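Local coordinates for protein-glutaminase (Chryseobacterium proteolyticum, PDB 3A55), which probably hydrolyses the side-chain amide of protein-bound glutamine, and is held here as an engineered pro form resembling a reaction intermediate, at residues A[25-30]-A[42-47]; A[59-64]-A[86-91]; A[114-119]-A[170-175]; A[180-185]-A[240-245]. The protein carries 1 engineered substitution. All coordinates share one frame; numbering follows the deposited sequence. Where two conformers were deposited one is given.

Overall arrangement
Contact 1 is the buried one of the four, whereas contacts 2 and 3 lie toward the surface and contact 4 is partly buried. Contacts 1 and 2 both reach one antiparallel sheet and touch directly, Phe43 CZ lying 4.0 Å from Ile86 CD1; contacts 3 and 4 both reach the mixed sheet, their nearest atoms about 12 Å apart. Contacts 2 and 3 lie on opposite sides of the chain's centre, about 44 Å between centres. The chemistry differs accordingly: contact 1 joins two backbone bonds to apolar packing, contact 2 has packing alone, contact 3 centres on one bridged backbone pair, and contact 4 adds side-chain hydrogen bonds from an amide and an ammonium group.

Contact 1 of 4, residues A[25-30]-A[42-47]; sequences GKTVPV and SFMLTQ. Engineered in segment 42-47: Gln47 (natural residue Ala).
Pro29 and Phe43 form an antiparallel non-hydrogen-bonded pair, 4.1 Å between CA atoms, flanked by two backbone bonds: Met44 N to Val28 O at 2.9 Å, nearly along the C=O axis (167°), and the straighter Val30 N to Ser42 O at 2.8 Å. At this pair the side chains diverge, yet the Phe43 ring stays in touch with the partner strand, because CG lies beside its own backbone N (chi1 -64°). Thr27 CG2 then reaches CD1 of that ring at 3.4 Å, the two side chains crossing at about a right angle, while Pro29 CB meets CD1 at 3.9 Å and Val28 O sits at the ring edge in plane. Thr27 OG1 is hydrogen-bonded to a water, and this water donates to Met44 O. CG of Met44 lies between its backbone N and carbonyl carbon (chi1 66°), and the straight run through chi2 sets SD against Val28 CB at 3.8 Å; Val30 CG2 lies against the backbone, near Ser42 O and Phe43 C. Replacing Phe43 with an alanine would probably leave Thr27 CG2 and Pro29 CB without their apolar partner and open a gap between the hairpin strands and Ile77. Past the strand end, engineered Gln47 is joined through CD to Cys156 SG and its NE2 is not modelled, consistent with an acyl-enzyme-like state. The pairing belongs to the beta hairpin of strands 22-35 and 38-43; strand 75-79 adjoins the first of these through Thr27 and Val75, Phe100 of helix 94-103 packs on Val28 and Met44, and Tyr257 of strand 255-258 touches Val30 and Met44.

Contact 2 of 4, residues A[59-64]-A[86-91]; sequences EQYIGM and IGKVES
The Tyr61 ring lays one face on the backbone of strand 86-91, over Lys88 CA and Val89 N, both offset toward its rim. Val89 N stands 3.5 Å above the ring plane, and Lys88 CA makes a CH-pi contact 4.0 Å from the centroid and 15° off the normal. Gly87 O approaches CE2 obliquely at 3.6 Å, whereas Val89 O lies 3.5 Å from CD1. At the far end of the ring, Tyr61 OH meets the aliphatic part of Lys88, with CG at 3.6 Å, and at the near end Tyr61 CB rests on Val89 CG2. Chi1 of -60° carries the ring toward the strand from the first turns of helix 59-71, and chi2 turns its face onto it. No hydrogen bond links the two segments. The axes of segments 59-64 and 86-91 approach to 8.0 Å and lie 58° apart, so the helix covers one side of the antiparallel sheet at strand 86-91, one of two end strands. A classic beta bulge interrupts that strand: Gly87 and Lys88 both face Phe78 on strand 75-79, and Tyr61 covers part of the bulged backbone. One helical turn after Tyr61, Met64 extends the packing. Its thioether bends at chi3, which lets CE approach Val89 O and Ser91 N, each at 3.5 Å, while the same methyl touches Val89 CG1. The Lys88 chain leads away from the helix, where NZ makes a salt bridge with Glu90 OE2 and a cation-pi contact with Phe78. Val89 is buried, packed also against Leu65 of the helix and Val75 and Ile77 of the neighbouring strand.

Contact 3 of 4, residues A[114-119]-A[170-175]; sequences KLASVI and NGYDCE
Tyr172 leaves its backbone with CB 3.6 Å from Ala116 O and also in touch with Ile119 CD1. Because CG stands beside the backbone N (chi1 -60°), the ring is carried alongside the other segment. CG itself meets Ile119 CD1, and CD2 gathers the most neighbours: Ile119 CD1 at 3.6 Å, Ala116 CB at 3.8 Å and, at the ring edge in plane, Ala116 O. Over one face lies Ile119 CG1, a CH-pi contact 3.9 Å from the centroid and 14° off the normal, displaced toward the rim. Further out, CE2 approaches Ile119 CA and, obliquely, Val118 O. Exchanging Tyr172 for a serine would probably strip Ile119 of the ring it packs on and leave Ala116 CB without its aromatic neighbour. The backbone beneath is a single bridge between Ala116 and Tyr172: Ala116 N bonds to Gly171 O at 3.0 Å, and Asp173 N to Ala116 O at 2.9 Å from above the carbonyl plane. Gly171, at positive phi, closes helix 156-169 with a Schellman motif, so the bridge attaches segment 114-119 just past the helix end. Leu115 CD2 covers this glycine, 3.6 Å from its carbonyl carbon, while CD1 packs on Asp173 CB. The Asp173 carboxylate accepts Cys174 N through OD1, on the anti side, and the same oxygen pairs with Arg164 of the helix. A water donates to both Ser117 O and Asp173 O.

Contact 4 of 4, residues A[180-185]-A[240-245]; sequences YGNLKA and CGSASV
Lys184 and Asn182 both reach across to Ser242. Lys184 NZ bonds to Ser242 O at 2.7 Å, lying in the carbonyl plane with a C=O...N angle of 150°, and Asn182 ND2 donates to Ser242 OG at 3.0 Å with that hydroxyl only 4° out of the amide plane. The extended lysine bends at its last torsion, chi4, which turns NZ to the carbonyl while CD runs past Cys240 O at 3.6 Å and CB packs on Cys240 CB at 3.7 Å. Asn182 CG, opposite its own backbone N, points the amide along the face it shares with Ser244, where a water joins ND2 to Ser244 OG. Beneath these groups Asn182 and Ser244 form an antiparallel hydrogen-bonded pair: Ser244 N to Asn182 O is 2.9 Å, and the return bond from Asn182 N to Ser244 O is weak. The neighbouring pair, Gly181 with Val245, is non-hydrogen-bonded; Gly181 CA lies 3.6 Å from Ser244 O, at backbone angles that call for glycine. Here segment 180-185 turns the corner between strand 175-180 of the mixed sheet and strand 183-186 of the two-stranded one. In the next shell, Glu35 is hydrogen-bonded to Ser242 OG and the disulfide of Cys240 with Cys191 ties segment 240-245 to strand 191-194. Leu183, whose CD2 touches Val245 CG2 at 4.2 Å, also touches residues of a possible Cys-His-Asp triad, consistent with the papain-like clan. Ser242 thus offers its carbonyl to the Lys184 ammonium and its OG to Asn182 and Glu35, so two of its polar atoms probably help fix where these side chains end.

Contact 1 of 4, residues A[25-30]-A[42-47]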
loop_
_atom_site.group_PDB
_atom_site.type_symbol
_atom_site.label_atom_id
_atom_site.label_comp_id
_atom_site.label_asym_id
_atom_site.label_seq_id
_atom_site.Cartn_x
_atom_site.Cartn_y
_atom_site.Cartn_z
ATOM N N GLY A 25 -8.414 2.265 -16.481
ATOM C CA GLY A 25 -8.070 3.676 -16.399
ATOM C C GLY A 25 -6.580 3.944 -16.500
ATOM O O GLY A 25 -5.800 3.090 -16.926
ATOM N N LYS A 26 -6.200 5.152 -16.108
ATOM C CA LYS A 26 -4.815 5.604 -16.214
ATOM C C LYS A 26 -4.072 5.356 -14.916
ATOM O O LYS A 26 -4.611 5.543 -13.828
ATOM C CB LYS A 26 -4.763 7.097 -16.551
ATOM C CG LYS A 26 -5.663 7.515 -17.705
ATOM C CD LYS A 26 -4.994 7.303 -19.049
ATOM C CE LYS A 26 -5.947 7.640 -20.197
ATOM N NZ LYS A 26 -6.711 8.908 -19.963
ATOM N N THR A 27 -2.820 4.940 -15.038
ATOM C CA THR A 27 -1.978 4.702 -13.876
ATOM C C THR A 27 -0.518 4.728 -14.305
ATOM O O THR A 27 -0.219 4.788 -15.500
ATOM C CB THR A 27 -2.295 3.348 -13.211
ATOM O OG1 THR A 27 -1.481 3.183 -12.047
ATOM C CG2 THR A 27 -2.035 2.206 -14.163
ATOM N N VAL A 28 0.378 4.692 -13.328
ATOM C CA VAL A 28 1.816 4.670 -13.608
ATOM C C VAL A 28 2.376 3.314 -13.196
ATOM O O VAL A 28 2.306 2.955 -12.021
ATOM C CB VAL A 28 2.557 5.782 -12.825
ATOM C CG1 VAL A 28 4.070 5.648 -12.992
ATOM C CG2 VAL A 28 2.064 7.156 -13.258
ATOM N N PRO A 29 2.919 2.543 -14.155
ATOM C CA PRO A 29 3.555 1.287 -13.774
ATOM C C PRO A 29 4.878 1.583 -13.076
ATOM O O PRO A 29 5.579 2.533 -13.459
ATOM C CB PRO A 29 3.790 0.575 -15.114
ATOM C CG PRO A 29 3.794 1.631 -16.115
ATOM C CD PRO A 29 2.976 2.793 -15.604
ATOM N N VAL A 30 5.198 0.787 -12.058
ATOM C CA VAL A 30 6.395 1.017 -11.244
ATOM C C VAL A 30 7.335 -0.176 -11.178
ATOM O O VAL A 30 8.408 -0.080 -10.589
ATOM C CB VAL A 30 6.044 1.460 -9.793
ATOM C CG1 VAL A 30 5.325 2.805 -9.802
ATOM C CG2 VAL A 30 5.237 0.379 -9.039
ATOM N N SER A 42 3.696 -4.151 -11.721
ATOM C CA SER A 42 3.195 -3.454 -10.530
ATOM C C SER A 42 2.910 -2.007 -10.889
ATOM O O SER A 42 3.545 -1.435 -11.778
ATOM C CB SER A 42 4.182 -3.549 -9.368
ATOM O OG SER A 42 5.522 -3.364 -9.810
ATOM N N PHE A 43 1.929 -1.424 -10.204
ATOM C CA PHE A 43 1.506 -0.050 -10.474
ATOM C C PHE A 43 1.539 0.774 -9.205
ATOM O O PHE A 43 1.546 0.223 -8.107
ATOM C CB PHE A 43 0.069 -0.017 -10.999
ATOM C CG PHE A 43 -0.111 -0.706 -12.308
ATOM C CD1 PHE A 43 0.327 -0.114 -13.489
ATOM C CD2 PHE A 43 -0.737 -1.933 -12.366
ATOM C CE1 PHE A 43 0.134 -0.749 -14.723
ATOM C CE2 PHE A 43 -0.924 -2.577 -13.592
ATOM C CZ PHE A 43 -0.479 -1.983 -14.763
ATOM N N MET A 44 1.520 2.090 -9.369
ATOM C CA MET A 44 1.469 2.983 -8.216
ATOM C C MET A 44 0.219 2.704 -7.379
ATOM O O MET A 44 -0.841 2.355 -7.912
ATOM C CB MET A 44 1.487 4.443 -8.655
ATOM C CG MET A 44 0.257 4.875 -9.429
ATOM S SD MET A 44 0.288 6.604 -9.922
ATOM C CE MET A 44 0.121 7.421 -8.353
ATOM N N LEU A 45 0.387 2.830 -6.062
ATOM C CA LEU A 45 -0.695 2.793 -5.078
ATOM C C LEU A 45 -1.246 1.393 -4.814
ATOM O O LEU A 45 -1.175 0.893 -3.684
ATOM C CB LEU A 45 -1.798 3.799 -5.409
ATOM C CG LEU A 45 -2.727 4.167 -4.252
ATOM C CD1 LEU A 45 -1.928 4.718 -3.068
ATOM C CD2 LEU A 45 -3.778 5.172 -4.716
ATOM N N THR A 46 -1.794 0.745 -5.837
ATOM C CA THR A 46 -2.263 -0.620 -5.644
ATOM C C THR A 46 -1.109 -1.546 -5.246
ATOM O O THR A 46 0.004 -1.452 -5.790
ATOM C CB THR A 46 -2.999 -1.193 -6.892
ATOM O OG1 THR A 46 -3.395 -2.540 -6.613
ATOM C CG2 THR A 46 -2.108 -1.171 -8.135
ATOM N N GLN A 47 -1.361 -2.427 -4.287
ATOM C CA GLN A 47 -0.399 -3.413 -3.859
ATOM C C GLN A 47 -0.432 -4.694 -4.678
ATOM O O GLN A 47 0.332 -5.580 -4.433
ATOM C CB GLN A 47 -0.614 -3.765 -2.386
ATOM C CG GLN A 47 -0.478 -2.564 -1.494
ATOM C CD GLN A 47 -1.181 -2.740 -0.175
ATOM O OE1 GLN A 47 -2.296 -3.175 -0.056
HETATM O O HOH W 1 -2.634 2.079 -10.044
#

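Contact 2 of 4, residues A[59-64]-A[86-91]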
loop_
_atom_site.group_PDB
_atom_site.type_symbol
_atom_site.label_atom_id
_atom_site.label_comp_id
_atom_site.label_asym_id
_atom_site.label_seq_id
_atom_site.Cartn_x
_atom_site.Cartn_y
_atom_site.Cartn_z
ATOM N N GLU A 59 3.923 -7.871 -27.597
ATOM C CA GLU A 59 5.289 -7.316 -27.550
ATOM C C GLU A 59 5.312 -5.798 -27.430
ATOM O O GLU A 59 6.131 -5.233 -26.690
ATOM C CB GLU A 59 6.177 -7.767 -28.716
ATOM C CG GLU A 59 7.644 -7.339 -28.517
ATOM C CD GLU A 59 8.638 -8.107 -29.377
ATOM O OE1 GLU A 59 8.208 -8.913 -30.233
ATOM O OE2 GLU A 59 9.863 -7.898 -29.199
ATOM N N GLN A 60 4.401 -5.120 -28.131
ATOM C CA GLN A 60 4.414 -3.653 -28.036
ATOM C C GLN A 60 3.831 -3.155 -26.710
ATOM O O GLN A 60 4.366 -2.221 -26.113
ATOM C CB GLN A 60 3.764 -2.972 -29.250
ATOM C CG GLN A 60 4.476 -3.254 -30.563
ATOM C CD GLN A 60 5.978 -3.115 -30.421
ATOM O OE1 GLN A 60 6.478 -2.101 -29.915
ATOM N NE2 GLN A 60 6.701 -4.154 -30.806
ATOM N N TYR A 61 2.752 -3.782 -26.235
ATOM C CA TYR A 61 2.217 -3.413 -24.920
ATOM C C TYR A 61 3.281 -3.545 -23.843
ATOM O O TYR A 61 3.390 -2.697 -22.951
ATOM C CB TYR A 61 1.017 -4.286 -24.544
ATOM C CG TYR A 61 -0.134 -4.197 -25.515
ATOM C CD1 TYR A 61 -0.440 -2.998 -26.162
ATOM C CD2 TYR A 61 -0.939 -5.309 -25.765
ATOM C CE1 TYR A 61 -1.506 -2.919 -27.064
ATOM C CE2 TYR A 61 -2.006 -5.237 -26.649
ATOM C CZ TYR A 61 -2.290 -4.040 -27.288
ATOM O OH TYR A 61 -3.343 -3.970 -28.177
ATOM N N ILE A 62 4.062 -4.617 -23.917
ATOM C CA ILE A 62 5.108 -4.861 -22.924
ATOM C C ILE A 62 6.191 -3.775 -23.010
ATOM O O ILE A 62 6.659 -3.267 -21.990
ATOM C CB ILE A 62 5.681 -6.287 -23.056
ATOM C CG1 ILE A 62 4.617 -7.313 -22.643
ATOM C CG2 ILE A 62 6.959 -6.467 -22.246
ATOM C CD1 ILE A 62 4.914 -8.743 -23.053
ATOM N N GLY A 63 6.584 -3.401 -24.224
ATOM C CA GLY A 63 7.563 -2.321 -24.371
ATOM C C GLY A 63 7.044 -1.012 -23.811
ATOM O O GLY A 63 7.785 -0.281 -23.128
ATOM N N MET A 64 5.773 -0.709 -24.085
ATOM C CA MET A 64 5.147 0.496 -23.534
ATOM C C MET A 64 5.261 0.497 -22.016
ATOM O O MET A 64 5.600 1.518 -21.424
ATOM C CB MET A 64 3.674 0.589 -23.942
ATOM C CG MET A 64 3.465 0.834 -25.411
ATOM S SD MET A 64 1.732 0.595 -25.848
ATOM C CE MET A 64 1.035 2.161 -25.374
ATOM N N ILE A 86 -3.459 -8.138 -18.006
ATOM C CA ILE A 86 -3.519 -6.991 -18.900
ATOM C C ILE A 86 -3.791 -7.458 -20.330
ATOM O O ILE A 86 -3.084 -8.326 -20.853
ATOM C CB ILE A 86 -2.199 -6.178 -18.842
ATOM C CG1 ILE A 86 -1.980 -5.644 -17.417
ATOM C CG2 ILE A 86 -2.210 -5.060 -19.871
ATOM C CD1 ILE A 86 -0.553 -5.191 -17.148
ATOM N N GLY A 87 -4.830 -6.893 -20.943
ATOM C CA GLY A 87 -5.182 -7.219 -22.319
ATOM C C GLY A 87 -4.773 -6.182 -23.347
ATOM O O GLY A 87 -4.628 -6.509 -24.525
ATOM N N LYS A 88 -4.608 -4.928 -22.914
ATOM C CA LYS A 88 -4.228 -3.834 -23.814
ATOM C C LYS A 88 -3.625 -2.701 -23.001
ATOM O O LYS A 88 -4.045 -2.464 -21.864
ATOM C CB LYS A 88 -5.451 -3.336 -24.611
ATOM C CG LYS A 88 -5.169 -2.200 -25.582
ATOM C CD LYS A 88 -6.311 -1.958 -26.553
ATOM C CE LYS A 88 -7.560 -1.428 -25.868
ATOM N NZ LYS A 88 -8.654 -1.159 -26.845
ATOM N N VAL A 89 -2.629 -2.024 -23.581
ATOM C CA VAL A 89 -2.040 -0.823 -23.002
ATOM C C VAL A 89 -2.113 0.273 -24.050
ATOM O O VAL A 89 -1.765 0.046 -25.210
ATOM C CB VAL A 89 -0.565 -1.052 -22.593
ATOM C CG1 VAL A 89 0.024 0.211 -21.957
ATOM C CG2 VAL A 89 -0.474 -2.225 -21.622
ATOM N N GLU A 90 -2.594 1.445 -23.647
ATOM C CA GLU A 90 -2.644 2.598 -24.540
ATOM C C GLU A 90 -1.840 3.753 -23.955
ATOM O O GLU A 90 -1.593 3.814 -22.747
ATOM C CB GLU A 90 -4.094 2.998 -24.852
ATOM C CG GLU A 90 -4.826 1.934 -25.671
ATOM C CD GLU A 90 -6.230 2.336 -26.095
ATOM O OE1 GLU A 90 -6.819 3.245 -25.468
ATOM O OE2 GLU A 90 -6.753 1.719 -27.053
ATOM N N SER A 91 -1.408 4.649 -24.828
ATOM C CA SER A 91 -0.581 5.771 -24.408
ATOM C C SER A 91 -1.393 6.773 -23.591
ATOM O O SER A 91 -2.624 6.824 -23.685
ATOM C CB SER A 91 0.036 6.451 -25.628
ATOM O OG SER A 91 -0.974 7.029 -26.425
#

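Contact 3 of 4, residues A[114-119]-A[170-175]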
loop_
_atom_site.group_PDB
_atom_site.type_symbol
_atom_site.label_atom_id
_atom_site.label_comp_id
_atom_site.label_asym_id
_atom_site.label_seq_id
_atom_site.Cartn_x
_atom_site.Cartn_y
_atom_site.Cartn_z
ATOM N N LYS A 114 1.446 20.674 14.438
ATOM C CA LYS A 114 2.502 20.372 15.407
ATOM C C LYS A 114 2.164 19.115 16.204
ATOM O O LYS A 114 1.118 19.047 16.864
ATOM C CB LYS A 114 2.726 21.559 16.345
ATOM C CG LYS A 114 3.533 22.694 15.727
ATOM C CD LYS A 114 4.948 22.235 15.378
ATOM C CE LYS A 114 5.828 23.401 14.948
ATOM N NZ LYS A 114 7.176 22.934 14.504
ATOM N N LEU A 115 3.041 18.117 16.126
ATOM C CA LEU A 115 2.812 16.830 16.780
ATOM C C LEU A 115 4.111 16.291 17.348
ATOM O O LEU A 115 5.191 16.679 16.906
ATOM C CB LEU A 115 2.245 15.823 15.774
ATOM C CG LEU A 115 0.895 16.138 15.127
ATOM C CD1 LEU A 115 0.779 15.413 13.796
ATOM C CD2 LEU A 115 -0.252 15.768 16.058
ATOM N N ALA A 116 4.012 15.405 18.335
ATOM C CA ALA A 116 5.195 14.759 18.894
ATOM C C ALA A 116 5.564 13.542 18.057
ATOM O O ALA A 116 4.728 12.668 17.815
ATOM C CB ALA A 116 4.964 14.367 20.345
ATOM N N SER A 117 6.819 13.489 17.622
ATOM C CA SER A 117 7.275 12.404 16.759
ATOM C C SER A 117 7.708 11.176 17.549
ATOM O O SER A 117 7.880 10.095 16.984
ATOM C CB SER A 117 8.400 12.878 15.839
ATOM O OG SER A 117 7.863 13.557 14.718
ATOM N N VAL A 118 7.874 11.344 18.862
ATOM C CA VAL A 118 8.295 10.242 19.720
ATOM C C VAL A 118 7.304 10.025 20.865
ATOM O O VAL A 118 7.030 10.933 21.654
ATOM C CB VAL A 118 9.748 10.446 20.257
ATOM C CG1 VAL A 118 10.197 9.248 21.070
ATOM C CG2 VAL A 118 10.715 10.667 19.084
ATOM N N ILE A 119 6.787 8.807 20.942
ATOM C CA ILE A 119 5.830 8.398 21.974
ATOM C C ILE A 119 6.614 8.223 23.298
ATOM O O ILE A 119 7.731 7.704 23.289
ATOM C CB ILE A 119 5.088 7.112 21.502
ATOM C CG1 ILE A 119 3.966 7.464 20.508
ATOM C CG2 ILE A 119 4.487 6.342 22.660
ATOM C CD1 ILE A 119 4.420 8.142 19.224
ATOM N N ASN A 170 -4.264 11.582 19.004
ATOM C CA ASN A 170 -3.610 11.500 20.317
ATOM C C ASN A 170 -2.436 12.469 20.476
ATOM O O ASN A 170 -1.800 12.512 21.533
ATOM C CB ASN A 170 -3.108 10.076 20.581
ATOM C CG ASN A 170 -4.222 9.116 20.941
ATOM O OD1 ASN A 170 -4.440 8.819 22.120
ATOM N ND2 ASN A 170 -4.935 8.625 19.932
ATOM N N GLY A 171 -2.155 13.247 19.436
ATOM C CA GLY A 171 -1.071 14.229 19.479
ATOM C C GLY A 171 0.281 13.749 18.978
ATOM O O GLY A 171 1.300 14.405 19.206
ATOM N N TYR A 172 0.289 12.624 18.262
ATOM C CA TYR A 172 1.538 12.044 17.787
ATOM C C TYR A 172 1.586 11.938 16.268
ATOM O O TYR A 172 0.558 11.824 15.605
ATOM C CB TYR A 172 1.749 10.645 18.377
ATOM C CG TYR A 172 1.819 10.635 19.879
ATOM C CD1 TYR A 172 0.757 10.153 20.642
ATOM C CD2 TYR A 172 2.942 11.128 20.543
ATOM C CE1 TYR A 172 0.812 10.153 22.030
ATOM C CE2 TYR A 172 2.999 11.133 21.933
ATOM C CZ TYR A 172 1.933 10.641 22.667
ATOM O OH TYR A 172 1.992 10.652 24.045
ATOM N N ASP A 173 2.795 11.988 15.727
ATOM C CA ASP A 173 3.000 11.580 14.339
ATOM C C ASP A 173 3.868 10.326 14.320
ATOM O O ASP A 173 4.267 9.800 15.377
ATOM C CB ASP A 173 3.621 12.715 13.505
ATOM C CG ASP A 173 3.207 12.660 12.026
ATOM O OD1 ASP A 173 2.784 11.584 11.552
ATOM O OD2 ASP A 173 3.313 13.692 11.324
ATOM N N CYS A 174 4.130 9.825 13.118
ATOM C CA CYS A 174 4.938 8.637 12.965
ATOM C C CYS A 174 5.549 8.634 11.570
ATOM O O CYS A 174 5.343 9.569 10.788
ATOM C CB CYS A 174 4.073 7.380 13.152
ATOM S SG CYS A 174 2.678 7.245 11.990
ATOM N N GLU A 175 6.321 7.596 11.286
ATOM C CA GLU A 175 6.785 7.348 9.926
ATOM C C GLU A 175 5.931 6.286 9.240
ATOM O O GLU A 175 5.103 5.626 9.878
ATOM C CB GLU A 175 8.238 6.896 9.953
ATOM C CG GLU A 175 9.235 8.004 10.317
ATOM C CD GLU A 175 10.625 7.443 10.554
ATOM O OE1 GLU A 175 10.810 6.751 11.576
ATOM O OE2 GLU A 175 11.524 7.670 9.714
HETATM O O HOH W 2 6.252 8.014 16.135
HETATM O O HOH W 3 7.180 11.619 12.649
#

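Contact 4 of 4, residues A[180-185]-A[240-245]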
loop_
_atom_site.group_PDB
_atom_site.type_symbol
_atom_site.label_atom_id
_atom_site.label_comp_id
_atom_site.label_asym_id
_atom_site.label_seq_id
_atom_site.Cartn_x
_atom_site.Cartn_y
_atom_site.Cartn_z
ATOM N N TYR A 180 9.140 -3.376 -0.462
ATOM C CA TYR A 180 8.845 -3.748 -1.844
ATOM C C TYR A 180 9.494 -5.066 -2.208
ATOM O O TYR A 180 10.600 -5.382 -1.747
ATOM C CB TYR A 180 9.372 -2.690 -2.812
ATOM C CG TYR A 180 8.991 -1.270 -2.501
ATOM C CD1 TYR A 180 7.979 -0.617 -3.207
ATOM C CD2 TYR A 180 9.669 -0.553 -1.509
ATOM C CE1 TYR A 180 7.639 0.701 -2.939
ATOM C CE2 TYR A 180 9.336 0.760 -1.224
ATOM C CZ TYR A 180 8.328 1.391 -1.936
ATOM O OH TYR A 180 8.004 2.695 -1.653
ATOM N N GLY A 181 8.842 -5.817 -3.095
ATOM C CA GLY A 181 9.449 -7.018 -3.625
ATOM C C GLY A 181 8.428 -8.001 -4.138
ATOM O O GLY A 181 7.314 -7.619 -4.499
ATOM N N ASN A 182 8.832 -9.263 -4.163
ATOM C CA ASN A 182 7.952 -10.355 -4.491
ATOM C C ASN A 182 7.360 -10.815 -3.164
ATOM O O ASN A 182 7.859 -11.762 -2.557
ATOM C CB ASN A 182 8.763 -11.467 -5.153
ATOM C CG ASN A 182 7.924 -12.664 -5.512
ATOM O OD1 ASN A 182 6.724 -12.543 -5.789
ATOM N ND2 ASN A 182 8.551 -13.836 -5.519
ATOM N N LEU A 183 6.317 -10.120 -2.701
ATOM C CA LEU A 183 5.837 -10.326 -1.336
ATOM C C LEU A 183 4.674 -11.306 -1.293
ATOM O O LEU A 183 3.817 -11.320 -2.190
ATOM C CB LEU A 183 5.409 -8.994 -0.718
ATOM C CG LEU A 183 6.419 -7.833 -0.808
ATOM C CD1 LEU A 183 5.856 -6.600 -0.099
ATOM C CD2 LEU A 183 7.800 -8.220 -0.248
ATOM N N LYS A 184 4.644 -12.110 -0.236
ATOM C CA LYS A 184 3.494 -12.972 0.037
ATOM C C LYS A 184 3.285 -13.031 1.530
ATOM O O LYS A 184 4.246 -13.122 2.299
ATOM C CB LYS A 184 3.704 -14.383 -0.519
ATOM C CG LYS A 184 3.807 -14.447 -2.049
ATOM C CD LYS A 184 3.802 -15.882 -2.555
ATOM C CE LYS A 184 3.671 -15.933 -4.075
ATOM N NZ LYS A 184 4.770 -15.198 -4.761
ATOM N N ALA A 185 2.017 -12.976 1.932
ATOM C CA ALA A 185 1.666 -13.049 3.349
ATOM C C ALA A 185 0.465 -13.957 3.577
ATOM O O ALA A 185 -0.394 -14.120 2.698
ATOM C CB ALA A 185 1.382 -11.658 3.903
ATOM N N CYS A 240 3.567 -19.572 1.368
ATOM C CA CYS A 240 2.643 -19.112 0.335
ATOM C C CYS A 240 3.186 -19.296 -1.080
ATOM O O CYS A 240 2.443 -19.165 -2.052
ATOM C CB CYS A 240 2.308 -17.637 0.551
ATOM S SG CYS A 240 1.390 -17.308 2.054
ATOM N N GLY A 241 4.481 -19.585 -1.191
ATOM C CA GLY A 241 5.145 -19.684 -2.481
ATOM C C GLY A 241 6.441 -18.891 -2.460
ATOM O O GLY A 241 6.977 -18.594 -1.390
ATOM N N SER A 242 6.940 -18.534 -3.639
ATOM C CA SER A 242 8.191 -17.774 -3.748
ATOM C C SER A 242 8.025 -16.396 -3.130
ATOM O O SER A 242 6.974 -15.771 -3.278
ATOM C CB SER A 242 8.594 -17.624 -5.217
ATOM O OG SER A 242 7.721 -16.719 -5.903
ATOM N N ALA A 243 9.049 -15.906 -2.432
ATOM C CA ALA A 243 8.969 -14.565 -1.853
ATOM C C ALA A 243 10.339 -14.009 -1.527
ATOM O O ALA A 243 11.205 -14.736 -1.055
ATOM C CB ALA A 243 8.099 -14.563 -0.593
ATOM N N SER A 244 10.514 -12.713 -1.753
ATOM C CA SER A 244 11.734 -12.018 -1.325
ATOM C C SER A 244 11.521 -10.514 -1.305
ATOM O O SER A 244 10.670 -9.980 -2.025
ATOM C CB SER A 244 12.918 -12.383 -2.226
ATOM O OG SER A 244 12.743 -11.853 -3.526
ATOM N N VAL A 245 12.270 -9.838 -0.442
ATOM C CA VAL A 245 12.244 -8.385 -0.358
ATOM C C VAL A 245 13.326 -7.811 -1.263
ATOM O O VAL A 245 14.458 -8.304 -1.269
ATOM C CB VAL A 245 12.493 -7.895 1.106
ATOM C CG1 VAL A 245 12.696 -6.379 1.159
ATOM C CG2 VAL A 245 11.335 -8.320 2.019
HETATM O O HOH W 4 11.453 -13.861 -4.968
HETATM O O HOH W 5 12.059 -9.262 -4.662
#